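Local coordinates for putative transcriptional regulator TRANSCRIPTION REGULATOR protein (Rhizobium meliloti, PDB 5NLA) that activates transcription as an AraC-like regulator that binds c-di-GMP to control extracellular polysaccharide production, probably through sequence-specific DNA binding, at residues Leu116-Ile121 against Arg281-Gln286. Residues are numbered along the deposited sequence; the frame is centred on the assembly and turned at random.
Sequences LRSSPI and RTRLYQ
Arg283 alone carries the 281-286 side of this contact, reaching Arg117 and Ser118 without making a hydrogen bond to either. Its CG stands anti to the backbone N (chi1 -157°), and bends at chi2 and chi3 lead the long chain to Arg117 and Ser118. There the guanidinium presents its edge to Ser118, with Arg283 NH2 3.3 Å from Ser118 CB, close to the guanidinium plane. Arg283 NE lies 3.8 Å from Arg117 O and approaches obliquely, too far for a bond, although a carbonyl near a cationic group should be electrostatically favourable. Arginine suits this place because its length spans the gap between backbones whose nearest CA atoms, those of Ser118 and Arg283, are 8.1 Å apart.

The small side chain of serine leaves room for the guanidinium beside it, and its OG turns back to bond Met115 O, three residues earlier. Next to Ser118 in the chain, Ser119 OG accepts from Ile121 N at 3.2 Å in an ST turn and also bonds Arg111, fixing the backbone at Ser119 to Ile121. Within 281-286, Gln286 places its OE1 4.0 Å above one face of the Arg283 guanidinium, toward its rim.

The contact joins the segment 116-121, on helix 113-118 between strands 107-111 and 124-129, to helix 281-288 in the helix-turn-helix region. With Arg117 NH1 5.4 Å from Arg283 NH2, two like charges lie near each other, and only 109 Å² is buried; such chemistry implies a weak surface touch between the two parts rather than a specific polar lock.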
ATOM      1  N   LEU A 116      -3.729   7.875 -10.227  1.00 62.98           N
ATOM      2  CA  LEU A 116      -2.482   8.353  -9.597  1.00 62.77           C
ATOM      3  C   LEU A 116      -2.194   9.875  -9.637  1.00 66.38           C
ATOM      4  O   LEU A 116      -1.437  10.398  -8.788  1.00 63.88           O
ATOM      5  CB  LEU A 116      -1.287   7.603 -10.197  1.00 61.98           C
ATOM      6  CG  LEU A 116      -1.146   6.178  -9.665  1.00 61.80           C
ATOM      7  CD1 LEU A 116      -0.094   5.408 -10.464  1.00 62.58           C
ATOM      8  CD2 LEU A 116      -0.834   6.168  -8.167  1.00 60.75           C
ATOM      9  N   ARG A 117      -2.773  10.554 -10.625  1.00 67.60           N
ATOM     10  CA  ARG A 117      -2.680  12.004 -10.751  1.00 70.94           C
ATOM     11  C   ARG A 117      -3.240  12.740  -9.535  1.00 70.88           C
ATOM     12  O   ARG A 117      -2.763  13.810  -9.168  1.00 76.51           O
ATOM     13  CB  ARG A 117      -3.440  12.482 -12.007  1.00 74.17           C
ATOM     14  CG  ARG A 117      -2.813  12.042 -13.326  1.00 76.70           C
ATOM     15  CD  ARG A 117      -3.068  13.009 -14.474  1.00 82.65           C
ATOM     16  NE  ARG A 117      -4.236  12.671 -15.304  1.00 87.48           N
ATOM     17  CZ  ARG A 117      -5.500  13.077 -15.111  1.00 87.94           C
ATOM     18  NH1 ARG A 117      -5.851  13.839 -14.073  1.00 90.15           N
ATOM     19  NH2 ARG A 117      -6.438  12.709 -15.976  1.00 85.82           N
ATOM     20  N   SER A 118      -4.279  12.173  -8.948  1.00 70.36           N
ATOM     21  CA  SER A 118      -5.013  12.775  -7.848  1.00 71.57           C
ATOM     22  C   SER A 118      -4.850  12.021  -6.527  1.00 69.94           C
ATOM     23  O   SER A 118      -5.121  12.584  -5.472  1.00 75.74           O
ATOM     24  CB  SER A 118      -6.498  12.808  -8.225  1.00 73.87           C
ATOM     25  OG  SER A 118      -6.920  11.568  -8.793  1.00 76.52           O
ATOM     26  N   SER A 119      -4.414  10.766  -6.565  1.00 65.99           N
ATOM     27  CA  SER A 119      -4.417   9.924  -5.370  1.00 63.28           C
ATOM     28  C   SER A 119      -3.334  10.331  -4.372  1.00 64.70           C
ATOM     29  O   SER A 119      -2.150  10.448  -4.750  1.00 65.42           O
ATOM     30  CB  SER A 119      -4.212   8.444  -5.719  1.00 60.29           C
ATOM     31  OG  SER A 119      -4.278   7.657  -4.548  1.00 58.41           O
ATOM     32  N   PRO A 120      -3.727  10.503  -3.096  1.00 64.61           N
ATOM     33  CA  PRO A 120      -2.782  10.698  -2.003  1.00 66.39           C
ATOM     34  C   PRO A 120      -2.149   9.409  -1.446  1.00 67.11           C
ATOM     35  O   PRO A 120      -1.382   9.474  -0.478  1.00 73.01           O
ATOM     36  CB  PRO A 120      -3.637  11.381  -0.932  1.00 67.04           C
ATOM     37  CG  PRO A 120      -5.003  10.863  -1.162  1.00 66.62           C
ATOM     38  CD  PRO A 120      -5.125  10.607  -2.634  1.00 65.08           C
ATOM     39  N   ILE A 121      -2.457   8.258  -2.031  1.00 66.90           N
ATOM     40  CA  ILE A 121      -1.977   6.982  -1.518  1.00 65.74           C
ATOM     41  C   ILE A 121      -0.686   6.626  -2.264  1.00 65.36           C
ATOM     42  O   ILE A 121      -0.672   6.583  -3.506  1.00 65.12           O
ATOM     43  CB  ILE A 121      -3.057   5.880  -1.673  1.00 64.41           C
ATOM     44  CG1 ILE A 121      -4.294   6.242  -0.843  1.00 65.05           C
ATOM     45  CG2 ILE A 121      -2.521   4.520  -1.235  1.00 63.90           C
ATOM     46  CD1 ILE A 121      -5.543   5.458  -1.194  1.00 64.69           C
ATOM     47  N   ARG A 281       0.086  24.991  -7.206  1.00 90.89           N
ATOM     48  CA  ARG A 281       0.040  25.126  -5.756  1.00 90.61           C
ATOM     49  C   ARG A 281      -1.214  24.471  -5.159  1.00 87.83           C
ATOM     50  O   ARG A 281      -1.142  23.842  -4.103  1.00 85.36           O
ATOM     51  CB  ARG A 281       0.131  26.609  -5.389  1.00 95.56           C
ATOM     52  CG  ARG A 281       0.372  26.922  -3.925  1.00 97.72           C
ATOM     53  CD  ARG A 281       1.739  26.492  -3.433  1.00 97.77           C
ATOM     54  NE  ARG A 281       1.875  26.819  -2.016  1.00 99.61           N
ATOM     55  CZ  ARG A 281       2.287  27.986  -1.520  1.00105.22           C
ATOM     56  NH1 ARG A 281       2.648  29.002  -2.308  1.00109.37           N
ATOM     57  NH2 ARG A 281       2.351  28.140  -0.198  1.00107.99           N
ATOM     58  N   THR A 282      -2.341  24.592  -5.868  1.00 88.19           N
ATOM     59  CA  THR A 282      -3.615  23.972  -5.478  1.00 85.07           C
ATOM     60  C   THR A 282      -3.580  22.455  -5.485  1.00 82.06           C
ATOM     61  O   THR A 282      -4.198  21.812  -4.633  1.00 81.92           O
ATOM     62  CB  THR A 282      -4.767  24.363  -6.426  1.00 86.16           C
ATOM     63  OG1 THR A 282      -4.512  23.830  -7.733  1.00 85.11           O
ATOM     64  CG2 THR A 282      -4.957  25.886  -6.493  1.00 89.27           C
ATOM     65  N   ARG A 283      -2.902  21.872  -6.465  1.00 81.19           N
ATOM     66  CA  ARG A 283      -2.757  20.417  -6.499  1.00 77.72           C
ATOM     67  C   ARG A 283      -1.928  19.901  -5.323  1.00 73.60           C
ATOM     68  O   ARG A 283      -2.199  18.821  -4.805  1.00 70.31           O
ATOM     69  CB  ARG A 283      -2.089  19.951  -7.788  1.00 80.89           C
ATOM     70  CG  ARG A 283      -2.399  18.498  -8.145  1.00 80.22           C
ATOM     71  CD  ARG A 283      -3.593  18.448  -9.076  1.00 83.61           C
ATOM     72  NE  ARG A 283      -4.410  17.260  -8.866  1.00 82.17           N
ATOM     73  CZ  ARG A 283      -5.621  17.088  -9.391  1.00 85.28           C
ATOM     74  NH1 ARG A 283      -6.186  18.022 -10.171  1.00 89.82           N
ATOM     75  NH2 ARG A 283      -6.273  15.967  -9.145  1.00 84.77           N
ATOM     76  N   LEU A 284      -0.897  20.649  -4.930  1.00 73.82           N
ATOM     77  CA  LEU A 284      -0.069  20.252  -3.788  1.00 72.60           C
ATOM     78  C   LEU A 284      -0.897  20.257  -2.503  1.00 72.29           C
ATOM     79  O   LEU A 284      -0.926  19.270  -1.760  1.00 71.35           O
ATOM     80  CB  LEU A 284       1.157  21.153  -3.641  1.00 73.67           C
ATOM     81  CG  LEU A 284       2.151  20.718  -2.563  1.00 73.57           C
ATOM     82  CD1 LEU A 284       2.620  19.287  -2.813  1.00 71.40           C
ATOM     83  CD2 LEU A 284       3.343  21.669  -2.475  1.00 76.56           C
ATOM     84  N   TYR A 285      -1.602  21.359  -2.291  1.00 72.99           N
ATOM     85  CA  TYR A 285      -2.563  21.490  -1.205  1.00 73.63           C
ATOM     86  C   TYR A 285      -3.585  20.327  -1.157  1.00 73.25           C
ATOM     87  O   TYR A 285      -3.894  19.828  -0.076  1.00 73.27           O
ATOM     88  CB  TYR A 285      -3.272  22.838  -1.345  1.00 74.63           C
ATOM     89  CG  TYR A 285      -4.227  23.191  -0.236  1.00 75.07           C
ATOM     90  CD1 TYR A 285      -5.523  22.659  -0.211  1.00 73.27           C
ATOM     91  CD2 TYR A 285      -3.857  24.091   0.771  1.00 76.95           C
ATOM     92  CE1 TYR A 285      -6.408  22.998   0.795  1.00 75.50           C
ATOM     93  CE2 TYR A 285      -4.740  24.443   1.778  1.00 78.68           C
ATOM     94  CZ  TYR A 285      -6.013  23.891   1.784  1.00 78.59           C
ATOM     95  OH  TYR A 285      -6.904  24.224   2.769  1.00 81.81           O
ATOM     96  N   GLN A 286      -4.112  19.918  -2.312  1.00 74.20           N
ATOM     97  CA  GLN A 286      -5.036  18.777  -2.380  1.00 73.98           C
ATOM     98  C   GLN A 286      -4.422  17.485  -1.893  1.00 72.00           C
ATOM     99  O   GLN A 286      -5.033  16.781  -1.082  1.00 72.10           O
ATOM    100  CB  GLN A 286      -5.541  18.530  -3.794  1.00 74.85           C
ATOM    101  CG  GLN A 286      -6.641  19.461  -4.211  1.00 78.47           C
ATOM    102  CD  GLN A 286      -7.113  19.149  -5.599  1.00 79.22           C
ATOM    103  OE1 GLN A 286      -6.873  19.915  -6.526  1.00 82.37           O
ATOM    104  NE2 GLN A 286      -7.764  18.007  -5.758  1.00 79.25           N
TER